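Local structure of secondary thiamine-phosphate synthase enzyme (Thermus thermophilus, 2CU5) at residues G44-G50 / W108-A114; E13-V17 / A56-L60; V5-T11 / R120-V126; E24-H30 / A98-L103. The protein is of unestablished function, but belongs to the UPF0047 (YjbQ) family and may have secondary thiamine-phosphate synthase activity. All coordinates share one frame; numbering follows the deposited sequence.

Contact 1 of 4, residues G44-G50 / W108-A114; sequences GLTVQEG and WQQVFLA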
loop_
_atom_site.group_PDB
_atom_site.type_symbol
_atom_site.label_atom_id
_atom_site.label_comp_id
_atom_site.label_asym_id
_atom_site.label_seq_id
_atom_site.Cartn_x
_atom_site.Cartn_y
_atom_site.Cartn_z
ATOM N N GLY A 44 3.091 8.288 -6.834
ATOM C CA GLY A 44 2.252 7.221 -6.315
ATOM C C GLY A 44 0.768 7.466 -6.497
ATOM O O GLY A 44 0.358 8.472 -7.072
ATOM N N LEU A 45 -0.037 6.524 -6.016
ATOM C CA LEU A 45 -1.491 6.627 -6.091
ATOM C C LEU A 45 -2.030 6.455 -4.684
ATOM O O LEU A 45 -1.596 5.568 -3.952
ATOM C CB LEU A 45 -2.076 5.532 -6.986
ATOM C CG LEU A 45 -1.819 5.651 -8.486
ATOM C CD1 LEU A 45 -2.288 4.381 -9.182
ATOM C CD2 LEU A 45 -2.538 6.885 -9.030
ATOM N N THR A 46 -2.982 7.298 -4.306
ATOM C CA THR A 46 -3.552 7.214 -2.976
ATOM C C THR A 46 -4.983 7.717 -2.987
ATOM O O THR A 46 -5.401 8.436 -3.904
ATOM C CB THR A 46 -2.735 8.071 -1.963
ATOM O OG1 THR A 46 -3.235 7.867 -0.637
ATOM C CG2 THR A 46 -2.844 9.548 -2.302
ATOM N N VAL A 47 -5.738 7.306 -1.978
ATOM C CA VAL A 47 -7.109 7.761 -1.818
ATOM C C VAL A 47 -7.080 8.603 -0.546
ATOM O O VAL A 47 -6.770 8.096 0.531
ATOM C CB VAL A 47 -8.096 6.592 -1.619
ATOM C CG1 VAL A 47 -9.476 7.147 -1.312
ATOM C CG2 VAL A 47 -8.146 5.716 -2.876
ATOM N N GLN A 48 -7.383 9.889 -0.672
ATOM C CA GLN A 48 -7.365 10.778 0.478
ATOM C C GLN A 48 -8.389 11.897 0.375
ATOM O O GLN A 48 -9.219 11.910 -0.533
ATOM C CB GLN A 48 -5.960 11.359 0.667
ATOM C CG GLN A 48 -5.153 10.647 1.746
ATOM C CD GLN A 48 -5.832 10.733 3.098
ATOM O OE1 GLN A 48 -6.314 11.795 3.492
ATOM N NE2 GLN A 48 -5.869 9.621 3.820
ATOM N N GLU A 49 -8.333 12.839 1.309
ATOM C CA GLU A 49 -9.286 13.938 1.321
ATOM C C GLU A 49 -8.848 15.153 0.512
ATOM O O GLU A 49 -7.718 15.629 0.642
ATOM C CB GLU A 49 -9.566 14.379 2.760
ATOM C CG GLU A 49 -10.773 15.291 2.866
ATOM C CD GLU A 49 -10.900 15.962 4.212
ATOM O OE1 GLU A 49 -10.678 15.299 5.248
ATOM O OE2 GLU A 49 -11.240 17.160 4.230
ATOM N N GLY A 50 -9.757 15.654 -0.318
ATOM C CA GLY A 50 -9.464 16.826 -1.118
ATOM C C GLY A 50 -10.319 18.015 -0.711
ATOM O O GLY A 50 -9.955 19.164 -0.971
ATOM N N TRP A 108 -15.533 11.781 2.064
ATOM C CA TRP A 108 -14.378 12.678 2.000
ATOM C C TRP A 108 -13.195 12.106 1.236
ATOM O O TRP A 108 -12.053 12.498 1.482
ATOM C CB TRP A 108 -13.922 13.048 3.410
ATOM C CG TRP A 108 -15.013 13.617 4.246
ATOM C CD1 TRP A 108 -15.759 12.958 5.181
ATOM C CD2 TRP A 108 -15.516 14.955 4.198
ATOM N NE1 TRP A 108 -16.699 13.805 5.719
ATOM C CE2 TRP A 108 -16.572 15.038 5.133
ATOM C CE3 TRP A 108 -15.179 16.094 3.456
ATOM C CZ2 TRP A 108 -17.296 16.218 5.345
ATOM C CZ3 TRP A 108 -15.900 17.269 3.668
ATOM C CH2 TRP A 108 -16.947 17.319 4.607
ATOM N N GLN A 109 -13.462 11.192 0.308
ATOM C CA GLN A 109 -12.393 10.570 -0.466
ATOM C C GLN A 109 -12.348 10.975 -1.931
ATOM O O GLN A 109 -13.379 11.179 -2.569
ATOM C CB GLN A 109 -12.502 9.042 -0.411
ATOM C CG GLN A 109 -12.263 8.403 0.945
ATOM C CD GLN A 109 -12.402 6.894 0.868
ATOM O OE1 GLN A 109 -13.385 6.386 0.327
ATOM N NE2 GLN A 109 -11.422 6.168 1.402
ATOM N N GLN A 110 -11.128 11.081 -2.448
ATOM C CA GLN A 110 -10.865 11.413 -3.842
ATOM C C GLN A 110 -9.623 10.614 -4.242
ATOM O O GLN A 110 -8.789 10.287 -3.392
ATOM C CB GLN A 110 -10.600 12.915 -4.007
ATOM C CG GLN A 110 -11.832 13.790 -3.841
ATOM C CD GLN A 110 -12.788 13.692 -5.018
ATOM O OE1 GLN A 110 -12.587 14.330 -6.048
ATOM N NE2 GLN A 110 -13.829 12.875 -4.875
ATOM N N VAL A 111 -9.507 10.280 -5.524
ATOM C CA VAL A 111 -8.353 9.527 -6.003
ATOM C C VAL A 111 -7.276 10.502 -6.456
ATOM O O VAL A 111 -7.530 11.374 -7.289
ATOM C CB VAL A 111 -8.739 8.599 -7.176
ATOM C CG1 VAL A 111 -7.534 7.792 -7.626
ATOM C CG2 VAL A 111 -9.862 7.679 -6.745
ATOM N N PHE A 112 -6.074 10.355 -5.902
ATOM C CA PHE A 112 -4.968 11.248 -6.227
ATOM C C PHE A 112 -3.737 10.596 -6.821
ATOM O O PHE A 112 -3.357 9.485 -6.452
ATOM C CB PHE A 112 -4.496 11.994 -4.974
ATOM C CG PHE A 112 -5.473 12.991 -4.443
ATOM C CD1 PHE A 112 -5.621 14.235 -5.051
ATOM C CD2 PHE A 112 -6.233 12.698 -3.318
ATOM C CE1 PHE A 112 -6.517 15.179 -4.540
ATOM C CE2 PHE A 112 -7.127 13.624 -2.803
ATOM C CZ PHE A 112 -7.270 14.871 -3.415
ATOM N N LEU A 113 -3.120 11.308 -7.757
ATOM C CA LEU A 113 -1.862 10.860 -8.321
ATOM C C LEU A 113 -0.897 11.700 -7.482
ATOM O O LEU A 113 -0.868 12.921 -7.597
ATOM C CB LEU A 113 -1.733 11.237 -9.797
ATOM C CG LEU A 113 -0.526 10.600 -10.504
ATOM C CD1 LEU A 113 -0.561 10.958 -11.980
ATOM C CD2 LEU A 113 0.780 11.073 -9.872
ATOM N N ALA A 114 -0.131 11.049 -6.619
ATOM C CA ALA A 114 0.806 11.755 -5.756
ATOM C C ALA A 114 2.149 11.951 -6.447
ATOM O O ALA A 114 2.953 11.030 -6.511
ATOM C CB ALA A 114 0.988 10.973 -4.451
HETATM O O HOH W 1 -9.059 7.425 2.138
#

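Contact 2 of 4, residues E13-V17 / A56-L60; sequences EEGFV and AQDLL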
loop_
_atom_site.group_PDB
_atom_site.type_symbol
_atom_site.label_atom_id
_atom_site.label_comp_id
_atom_site.label_asym_id
_atom_site.label_seq_id
_atom_site.Cartn_x
_atom_site.Cartn_y
_atom_site.Cartn_z
ATOM N N GLU A 13 5.626 20.196 -9.775
ATOM C CA GLU A 13 6.884 19.710 -9.212
ATOM C C GLU A 13 6.546 18.661 -8.160
ATOM O O GLU A 13 7.168 17.601 -8.090
ATOM C CB GLU A 13 7.672 20.855 -8.571
ATOM C CG GLU A 13 9.098 20.471 -8.219
ATOM C CD GLU A 13 9.856 21.590 -7.539
ATOM O OE1 GLU A 13 9.765 22.743 -8.012
ATOM O OE2 GLU A 13 10.548 21.312 -6.536
ATOM N N GLU A 14 5.553 18.972 -7.335
ATOM C CA GLU A 14 5.108 18.044 -6.311
ATOM C C GLU A 14 3.706 18.418 -5.873
ATOM O O GLU A 14 3.368 19.600 -5.767
ATOM C CB GLU A 14 6.065 18.039 -5.109
ATOM C CG GLU A 14 5.803 19.092 -4.044
ATOM C CD GLU A 14 6.499 18.763 -2.728
ATOM O OE1 GLU A 14 6.300 19.503 -1.740
ATOM O OE2 GLU A 14 7.245 17.761 -2.680
ATOM N N GLY A 15 2.884 17.402 -5.639
ATOM C CA GLY A 15 1.523 17.650 -5.219
ATOM C C GLY A 15 0.600 16.482 -5.491
ATOM O O GLY A 15 0.981 15.499 -6.127
ATOM N N PHE A 16 -0.622 16.594 -4.985
ATOM C CA PHE A 16 -1.636 15.568 -5.165
ATOM C C PHE A 16 -2.576 16.039 -6.265
ATOM O O PHE A 16 -3.269 17.050 -6.115
ATOM C CB PHE A 16 -2.415 15.367 -3.867
ATOM C CG PHE A 16 -1.636 14.666 -2.795
ATOM C CD1 PHE A 16 -1.582 13.277 -2.750
ATOM C CD2 PHE A 16 -0.943 15.393 -1.833
ATOM C CE1 PHE A 16 -0.848 12.617 -1.762
ATOM C CE2 PHE A 16 -0.206 14.739 -0.839
ATOM C CZ PHE A 16 -0.162 13.351 -0.808
ATOM N N VAL A 17 -2.578 15.317 -7.379
ATOM C CA VAL A 17 -3.435 15.662 -8.508
ATOM C C VAL A 17 -4.685 14.797 -8.439
ATOM O O VAL A 17 -4.598 13.571 -8.443
ATOM C CB VAL A 17 -2.713 15.408 -9.850
ATOM C CG1 VAL A 17 -3.595 15.850 -11.011
ATOM C CG2 VAL A 17 -1.390 16.156 -9.875
ATOM N N ALA A 56 -3.927 17.878 2.046
ATOM C CA ALA A 56 -2.870 17.567 1.090
ATOM C C ALA A 56 -1.598 18.325 1.461
ATOM O O ALA A 56 -0.497 17.793 1.367
ATOM C CB ALA A 56 -3.314 17.937 -0.334
ATOM N N GLN A 57 -1.762 19.572 1.880
ATOM C CA GLN A 57 -0.628 20.399 2.275
ATOM C C GLN A 57 0.163 19.748 3.412
ATOM O O GLN A 57 1.390 19.631 3.341
ATOM C CB GLN A 57 -1.122 21.780 2.703
ATOM C CG GLN A 57 -1.599 22.647 1.544
ATOM C CD GLN A 57 -2.337 23.883 2.015
ATOM O OE1 GLN A 57 -1.985 24.475 3.036
ATOM N NE2 GLN A 57 -3.360 24.288 1.266
ATOM N N ASP A 58 -0.538 19.323 4.458
ATOM C CA ASP A 58 0.132 18.688 5.586
ATOM C C ASP A 58 0.748 17.342 5.203
ATOM O O ASP A 58 1.822 16.989 5.694
ATOM C CB ASP A 58 -0.838 18.509 6.760
ATOM C CG ASP A 58 -1.218 19.829 7.413
ATOM O OD1 ASP A 58 -0.678 20.875 7.004
ATOM O OD2 ASP A 58 -2.054 19.821 8.341
ATOM N N LEU A 59 0.084 16.590 4.328
ATOM C CA LEU A 59 0.623 15.299 3.907
ATOM C C LEU A 59 1.976 15.470 3.223
ATOM O O LEU A 59 2.935 14.759 3.535
ATOM C CB LEU A 59 -0.347 14.587 2.950
ATOM C CG LEU A 59 -1.606 13.980 3.576
ATOM C CD1 LEU A 59 -2.543 13.462 2.475
ATOM C CD2 LEU A 59 -1.206 12.855 4.521
ATOM N N LEU A 60 2.050 16.413 2.287
ATOM C CA LEU A 60 3.289 16.672 1.565
ATOM C C LEU A 60 4.370 17.222 2.495
ATOM O O LEU A 60 5.546 16.873 2.375
ATOM C CB LEU A 60 3.042 17.666 0.427
ATOM C CG LEU A 60 2.231 17.140 -0.763
ATOM C CD1 LEU A 60 1.907 18.276 -1.712
ATOM C CD2 LEU A 60 3.020 16.050 -1.473
HETATM O O HOH W 2 6.657 15.847 0.097
#

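Contact 3 of 4, residues V5-T11 / R120-V126; sequences VRLEVPT and RVREVWV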
loop_
_atom_site.group_PDB
_atom_site.type_symbol
_atom_site.label_atom_id
_atom_site.label_comp_id
_atom_site.label_asym_id
_atom_site.label_seq_id
_atom_site.Cartn_x
_atom_site.Cartn_y
_atom_site.Cartn_z
ATOM N N VAL A 5 -6.768 1.057 -20.445
ATOM C CA VAL A 5 -6.793 2.454 -20.853
ATOM C C VAL A 5 -5.594 3.193 -20.285
ATOM O O VAL A 5 -5.249 3.017 -19.116
ATOM C CB VAL A 5 -8.073 3.162 -20.373
ATOM C CG1 VAL A 5 -8.051 4.625 -20.801
ATOM C CG2 VAL A 5 -9.293 2.458 -20.937
ATOM N N ARG A 6 -4.961 4.012 -21.119
ATOM C CA ARG A 6 -3.804 4.782 -20.693
ATOM C C ARG A 6 -4.134 6.262 -20.555
ATOM O O ARG A 6 -4.352 6.962 -21.547
ATOM C CB ARG A 6 -2.651 4.592 -21.684
ATOM C CG ARG A 6 -1.464 5.517 -21.457
ATOM C CD ARG A 6 -0.163 4.787 -21.721
ATOM N NE ARG A 6 -0.180 4.079 -22.995
ATOM C CZ ARG A 6 0.630 3.071 -23.303
ATOM N NH1 ARG A 6 1.532 2.637 -22.432
ATOM N NH2 ARG A 6 0.532 2.490 -24.487
ATOM N N LEU A 7 -4.191 6.731 -19.314
ATOM C CA LEU A 7 -4.463 8.129 -19.045
ATOM C C LEU A 7 -3.100 8.799 -18.924
ATOM O O LEU A 7 -2.137 8.173 -18.487
ATOM C CB LEU A 7 -5.232 8.287 -17.725
ATOM C CG LEU A 7 -6.568 7.548 -17.597
ATOM C CD1 LEU A 7 -7.137 7.752 -16.201
ATOM C CD2 LEU A 7 -7.537 8.053 -18.645
ATOM N N GLU A 8 -3.015 10.057 -19.334
ATOM C CA GLU A 8 -1.764 10.802 -19.244
ATOM C C GLU A 8 -2.115 12.030 -18.413
ATOM O O GLU A 8 -2.959 12.834 -18.795
ATOM C CB GLU A 8 -1.266 11.150 -20.652
ATOM C CG GLU A 8 -1.392 9.952 -21.597
ATOM C CD GLU A 8 -0.490 10.016 -22.815
ATOM O OE1 GLU A 8 -0.431 11.080 -23.468
ATOM O OE2 GLU A 8 0.150 8.987 -23.127
ATOM N N VAL A 9 -1.463 12.154 -17.262
ATOM C CA VAL A 9 -1.756 13.223 -16.318
ATOM C C VAL A 9 -0.646 14.235 -16.064
ATOM O O VAL A 9 0.433 13.873 -15.607
ATOM C CB VAL A 9 -2.150 12.603 -14.950
ATOM C CG1 VAL A 9 -2.683 13.668 -14.019
ATOM C CG2 VAL A 9 -3.186 11.504 -15.158
ATOM N N PRO A 10 -0.895 15.520 -16.368
ATOM C CA PRO A 10 0.146 16.524 -16.124
ATOM C C PRO A 10 0.289 16.707 -14.609
ATOM O O PRO A 10 -0.710 16.735 -13.887
ATOM C CB PRO A 10 -0.413 17.776 -16.799
ATOM C CG PRO A 10 -1.275 17.212 -17.901
ATOM C CD PRO A 10 -1.976 16.079 -17.199
ATOM N N THR A 11 1.523 16.828 -14.132
ATOM C CA THR A 11 1.764 17.000 -12.702
ATOM C C THR A 11 2.707 18.162 -12.416
ATOM O O THR A 11 3.531 18.524 -13.253
ATOM C CB THR A 11 2.388 15.733 -12.093
ATOM O OG1 THR A 11 3.641 15.468 -12.734
ATOM C CG2 THR A 11 1.463 14.536 -12.287
ATOM N N ARG A 120 5.810 16.666 -14.608
ATOM C CA ARG A 120 5.888 15.683 -15.682
ATOM C C ARG A 120 4.496 15.439 -16.243
ATOM O O ARG A 120 3.539 16.122 -15.892
ATOM C CB ARG A 120 6.407 14.340 -15.164
ATOM C CG ARG A 120 7.697 14.371 -14.369
ATOM C CD ARG A 120 8.265 12.973 -14.312
ATOM N NE ARG A 120 9.471 12.874 -13.504
ATOM C CZ ARG A 120 10.366 11.905 -13.644
ATOM N NH1 ARG A 120 11.442 11.867 -12.869
ATOM N NH2 ARG A 120 10.191 10.981 -14.579
ATOM N N VAL A 121 4.416 14.465 -17.139
ATOM C CA VAL A 121 3.148 14.025 -17.695
ATOM C C VAL A 121 3.246 12.535 -17.420
ATOM O O VAL A 121 3.938 11.798 -18.124
ATOM C CB VAL A 121 3.015 14.273 -19.207
ATOM C CG1 VAL A 121 1.712 13.666 -19.702
ATOM C CG2 VAL A 121 3.002 15.765 -19.490
ATOM N N ARG A 122 2.590 12.117 -16.348
ATOM C CA ARG A 122 2.609 10.730 -15.909
ATOM C C ARG A 122 1.552 9.895 -16.601
ATOM O O ARG A 122 0.599 10.424 -17.157
ATOM C CB ARG A 122 2.356 10.664 -14.406
ATOM C CG ARG A 122 3.364 11.417 -13.570
ATOM C CD ARG A 122 4.715 10.736 -13.642
ATOM N NE ARG A 122 5.556 11.125 -12.517
ATOM C CZ ARG A 122 6.738 10.588 -12.243
ATOM N NH1 ARG A 122 7.423 11.011 -11.188
ATOM N NH2 ARG A 122 7.236 9.633 -13.017
ATOM N N GLU A 123 1.742 8.583 -16.547
ATOM C CA GLU A 123 0.792 7.639 -17.116
ATOM C C GLU A 123 0.075 6.956 -15.959
ATOM O O GLU A 123 0.668 6.695 -14.914
ATOM C CB GLU A 123 1.507 6.561 -17.934
ATOM C CG GLU A 123 1.876 6.957 -19.350
ATOM C CD GLU A 123 2.455 5.790 -20.134
ATOM O OE1 GLU A 123 1.935 4.662 -19.992
ATOM O OE2 GLU A 123 3.424 5.997 -20.898
ATOM N N VAL A 124 -1.209 6.689 -16.150
ATOM C CA VAL A 124 -2.004 5.981 -15.168
ATOM C C VAL A 124 -2.796 4.969 -15.983
ATOM O O VAL A 124 -3.553 5.345 -16.879
ATOM C CB VAL A 124 -2.980 6.911 -14.423
ATOM C CG1 VAL A 124 -3.871 6.085 -13.509
ATOM C CG2 VAL A 124 -2.203 7.945 -13.604
ATOM N N TRP A 125 -2.597 3.689 -15.697
ATOM C CA TRP A 125 -3.306 2.641 -16.420
ATOM C C TRP A 125 -4.595 2.276 -15.702
ATOM O O TRP A 125 -4.631 2.196 -14.474
ATOM C CB TRP A 125 -2.424 1.405 -16.567
ATOM C CG TRP A 125 -1.144 1.668 -17.301
ATOM C CD1 TRP A 125 -0.856 2.745 -18.095
ATOM C CD2 TRP A 125 0.011 0.821 -17.338
ATOM N NE1 TRP A 125 0.408 2.618 -18.624
ATOM C CE2 TRP A 125 0.961 1.446 -18.177
ATOM C CE3 TRP A 125 0.335 -0.407 -16.743
ATOM C CZ2 TRP A 125 2.217 0.884 -18.439
ATOM C CZ3 TRP A 125 1.583 -0.966 -17.001
ATOM C CH2 TRP A 125 2.509 -0.318 -17.844
ATOM N N VAL A 126 -5.654 2.057 -16.474
ATOM C CA VAL A 126 -6.949 1.723 -15.908
ATOM C C VAL A 126 -7.441 0.409 -16.500
ATOM O O VAL A 126 -7.525 0.260 -17.716
ATOM C CB VAL A 126 -7.986 2.822 -16.211
ATOM C CG1 VAL A 126 -9.290 2.517 -15.494
ATOM C CG2 VAL A 126 -7.443 4.186 -15.800
#

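Contact 4 of 4, residues E24-H30 / A98-L103; sequences EAALSGH and AEKGRL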
loop_
_atom_site.group_PDB
_atom_site.type_symbol
_atom_site.label_atom_id
_atom_site.label_comp_id
_atom_site.label_asym_id
_atom_site.label_seq_id
_atom_site.Cartn_x
_atom_site.Cartn_y
_atom_site.Cartn_z
ATOM N N GLU A 24 -12.903 8.070 -13.929
ATOM C CA GLU A 24 -14.310 7.765 -14.188
ATOM C C GLU A 24 -14.652 7.907 -15.668
ATOM O O GLU A 24 -15.447 7.133 -16.208
ATOM C CB GLU A 24 -15.221 8.674 -13.353
ATOM C CG GLU A 24 -15.080 8.461 -11.850
ATOM C CD GLU A 24 -15.963 9.373 -11.019
ATOM O OE1 GLU A 24 -16.076 10.569 -11.352
ATOM O OE2 GLU A 24 -16.529 8.900 -10.012
ATOM N N ALA A 25 -14.049 8.892 -16.325
ATOM C CA ALA A 25 -14.307 9.114 -17.741
ATOM C C ALA A 25 -13.806 7.942 -18.575
ATOM O O ALA A 25 -14.259 7.737 -19.701
ATOM C CB ALA A 25 -13.645 10.412 -18.202
ATOM N N ALA A 26 -12.875 7.167 -18.026
ATOM C CA ALA A 26 -12.331 6.023 -18.746
ATOM C C ALA A 26 -13.110 4.736 -18.479
ATOM O O ALA A 26 -12.855 3.710 -19.110
ATOM C CB ALA A 26 -10.864 5.822 -18.376
ATOM N N LEU A 27 -14.073 4.801 -17.564
ATOM C CA LEU A 27 -14.859 3.628 -17.197
ATOM C C LEU A 27 -15.992 3.235 -18.139
ATOM O O LEU A 27 -16.471 2.100 -18.084
ATOM C CB LEU A 27 -15.434 3.812 -15.793
ATOM C CG LEU A 27 -14.388 4.077 -14.709
ATOM C CD1 LEU A 27 -15.074 4.207 -13.358
ATOM C CD2 LEU A 27 -13.374 2.944 -14.695
ATOM N N SER A 28 -16.429 4.159 -18.987
ATOM C CA SER A 28 -17.525 3.877 -19.919
ATOM C C SER A 28 -18.724 3.237 -19.215
ATOM O O SER A 28 -19.253 2.224 -19.671
ATOM C CB SER A 28 -17.039 2.956 -21.044
ATOM O OG SER A 28 -16.041 3.587 -21.830
ATOM N N GLY A 29 -19.142 3.825 -18.098
ATOM C CA GLY A 29 -20.286 3.306 -17.364
ATOM C C GLY A 29 -20.121 1.935 -16.725
ATOM O O GLY A 29 -21.105 1.302 -16.347
ATOM N N HIS A 30 -18.884 1.473 -16.593
ATOM C CA HIS A 30 -18.613 0.168 -15.993
ATOM C C HIS A 30 -19.108 0.037 -14.552
ATOM O O HIS A 30 -19.139 1.010 -13.798
ATOM C CB HIS A 30 -17.104 -0.108 -16.016
ATOM C CG HIS A 30 -16.697 -1.352 -15.282
ATOM N ND1 HIS A 30 -16.977 -2.619 -15.748
ATOM C CD2 HIS A 30 -16.027 -1.523 -14.115
ATOM C CE1 HIS A 30 -16.497 -3.515 -14.903
ATOM N NE2 HIS A 30 -15.916 -2.876 -13.903
ATOM N N ALA A 98 -16.682 0.601 -8.655
ATOM C CA ALA A 98 -17.330 1.556 -9.535
ATOM C C ALA A 98 -18.757 1.090 -9.791
ATOM O O ALA A 98 -19.033 -0.106 -9.829
ATOM C CB ALA A 98 -16.571 1.664 -10.857
ATOM N N GLU A 99 -19.664 2.044 -9.944
ATOM C CA GLU A 99 -21.054 1.724 -10.222
ATOM C C GLU A 99 -21.523 2.620 -11.352
ATOM O O GLU A 99 -21.590 3.840 -11.204
ATOM C CB GLU A 99 -21.917 1.947 -8.983
ATOM C CG GLU A 99 -23.396 1.667 -9.210
ATOM C CD GLU A 99 -24.213 1.809 -7.943
ATOM O OE1 GLU A 99 -24.017 0.996 -7.014
ATOM O OE2 GLU A 99 -25.049 2.736 -7.870
ATOM N N LYS A 100 -21.821 2.004 -12.490
ATOM C CA LYS A 100 -22.287 2.728 -13.661
ATOM C C LYS A 100 -21.387 3.904 -14.037
ATOM O O LYS A 100 -21.855 5.018 -14.276
ATOM C CB LYS A 100 -23.728 3.191 -13.427
ATOM C CG LYS A 100 -24.671 2.016 -13.183
ATOM C CD LYS A 100 -26.077 2.443 -12.788
ATOM C CE LYS A 100 -26.945 1.217 -12.513
ATOM N NZ LYS A 100 -28.317 1.571 -12.050
ATOM N N GLY A 101 -20.084 3.642 -14.086
ATOM C CA GLY A 101 -19.131 4.668 -14.466
ATOM C C GLY A 101 -18.672 5.614 -13.379
ATOM O O GLY A 101 -17.872 6.509 -13.646
ATOM N N ARG A 102 -19.169 5.436 -12.160
ATOM C CA ARG A 102 -18.768 6.305 -11.064
ATOM C C ARG A 102 -18.125 5.528 -9.925
ATOM O O ARG A 102 -18.639 4.502 -9.485
ATOM C CB ARG A 102 -19.971 7.101 -10.553
ATOM C CG ARG A 102 -20.482 8.116 -11.573
ATOM C CD ARG A 102 -21.625 8.952 -11.027
ATOM N NE ARG A 102 -22.094 9.939 -11.998
ATOM C CZ ARG A 102 -22.653 9.638 -13.170
ATOM N NH1 ARG A 102 -22.818 8.371 -13.531
ATOM N NH2 ARG A 102 -23.049 10.608 -13.982
ATOM N N LEU A 103 -16.990 6.029 -9.454
ATOM C CA LEU A 103 -16.270 5.387 -8.365
ATOM C C LEU A 103 -17.052 5.497 -7.062
ATOM O O LEU A 103 -17.582 6.559 -6.741
ATOM C CB LEU A 103 -14.894 6.035 -8.208
ATOM C CG LEU A 103 -13.940 5.812 -9.386
ATOM C CD1 LEU A 103 -12.731 6.744 -9.270
ATOM C CD2 LEU A 103 -13.512 4.359 -9.413
#

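Contact 1 of 4, residues G44-G50 / W108-A114
Phe112 and Thr46 face each other as a hydrogen-bonded antiparallel pair, and the phenylalanine ring extends along residues 46-50. Its CB lies 4.0 Å from Thr46 CG2. With CG anti to its own carbonyl carbon (chi1 -69°), the ring is brought alongside the neighbouring backbone, which meets its edge: CD2 is near Gln48 N, CE2 is 3.5 Å from Gln48 O, and CZ is 3.7 Å from Gly50 CA, in the ring plane. A leucine at Phe112 would probably leave the backbone at Gln48 and Gly50 without the flat edge it now rests on, opening a gap there.

The two segments are adjacent strands of a three-stranded antiparallel sheet, in which 110-115 runs between 15-18 and 43-48. Six backbone hydrogen bonds fix the register, and that from Phe112 N to Thr46 O is nearly straight at 169°. On the face bearing Val47, the CG1 methyl sits 3.5 Å from Gln109 NE2. That amide nitrogen also donates to a water which in turn donates to Val47 O, and it bonds Val38 O, and weakly His40 O, of the second subunit; Gln109 OE1 accepts from Gly106 N. On the Phe112 face, the amide of Gln48 likewise crosses the subunit boundary, OE1 bonding His84 ND1 and NE2 bonding Thr41 O of the second subunit. Past the paired strands, Glu49 CG lies alongside Trp108, 3.9 Å from its CB.

Contact 2 of 4, residues E13-V17 / A56-L60
Helix 53-66 packs across the edge strand 15-18 of the three-stranded sheet, and Phe16 is the side chain that bridges them. The short axes approach to 8.7 Å at 133°; side chains fill this separation, and no direct hydrogen bond joins the two segments. The CD2-CE2 side of the Phe16 ring does most of the touching. CE2 is 3.4 Å from Leu60 CG and nearly as close to Leu60 CD2, and the leucine and the ring run antiparallel to one another. CD2 reaches the methyl of Ala56, 3.8 Å from its CB, and CZ comes within 4.0 Å of Leu59 CB, whose side chain lies roughly perpendicular to the phenylalanine. The ring gets there because CG is anti to the carbonyl carbon (chi1 -72°), which carries it toward the helix.

An alanine in place of Phe16 would probably leave Leu60 and Ala56 facing a gap and remove the ring that links strand and helix. Leu60 also places CD1 against the backbone of Gly15, 3.6 Å from its CA. Gly15 has phi 158°, where a CB would jam against the preceding carbonyl oxygen. Beside Glu14, a water donates to Leu60 O at 2.7 Å and weakly to Glu14 OE2. Phe16 also touches Thr46 of strand 43-48 and Leu88 of the second subunit, while Leu59 packs on Gln48 and on Leu85 of that subunit, so strand and helix meet the second subunit together.

Contact 3 of 4, residues V5-T11 / R120-V126
Val5 to Val9 pair with Arg122 to Val126 as antiparallel strands, their short axes 4.3 Å apart at 149°. The tight side carries Leu7, Val9, Val124 and Val126: Leu7 CD1 meets Val126 CG2 at 3.6 Å, and Val9 CG2 lies 4.0 Å from Val124 CG2, each pair crossing at a slant. Leu113 of strand 110-115 packs against Val9 and Val124. At the far end of this side Thr11 has OG1 between the backbone N and the carbonyl carbon (chi1 61°), where it accepts from Arg120 N at 3.1 Å and also bonds Glu115. On the same face Arg122 makes a salt bridge with Glu115, and Arg120 CD lies 3.5 Å above its guanidinium; Arg120 itself pairs with Asp117.

The other face is more exposed and mixed, with Arg6, Glu8, Pro10 and Val121 at the solvent and only Trp125 buried. Arg6 and Glu123 form a salt bridge, though the carboxylate oxygen's position is doubtful. Glu115, shared by Thr11 and Arg122, probably balances the buried arginine's charge.

Contact 4 of 4, residues E24-H30 / A98-L103
Gly101 and Gly29 bring two type I' turns, Leu27-His30 and Glu99-Arg102, into close backbone contact, their CA atoms 3.4 Å apart. A CB on Gly101 would clash with Gly29 CA and with the preceding carbonyl oxygen. Two hydrogen bonds cross the contact. Gly101 N donates to His30 O at 2.8 Å and 169°, tilted 32° from the carbonyl plane. Leu103 N donates to Glu24 OE2 at 3.0 Å, using the anti lone pair of that oxygen. The Glu24 chain is extended beyond CG, which carries the carboxylate to the short strand 102-103, at Leu103, while its OE1 takes a salt bridge from Arg21. A CA-H...O contact from Lys100 CA to Gly29 O adds to the backbone set.

The apolar contacts centre on Leu27: CD1 lies 3.9 Å from Ala98 CB and 4.2 Å from Leu103 CD2. Glu24 joins a backbone amide to an arginine through its two oxygens, and its negative charge would probably be steadied by both.

Overall arrangement
From the N terminus, strand 5-11 opens contact 3, whose partner strand 120-128 closes the longest loop; contacts 1, 2 and 4 are all nested inside it. The chain then enters 13-17, 24-30 and 44-50 in turn. Contact 2 closes first, at 56-60 on helix 53-66, then contact 4 at the 98-103 hairpin, contact 1 at 108-114 and contact 3 last. Contacts 1, 2 and 4 cross one another along the chain. Contacts 3 and 4 reach the five-stranded sheet, contacts 1 and 2 the three-stranded one. Val17 joins the sheets by packing on Val9 and Thr11, and Ala26 ties contact 4 to Val5 and Leu7. Contacts 2 and 4, with centres about 26 Å apart, lie on opposite sides of the chain's centre.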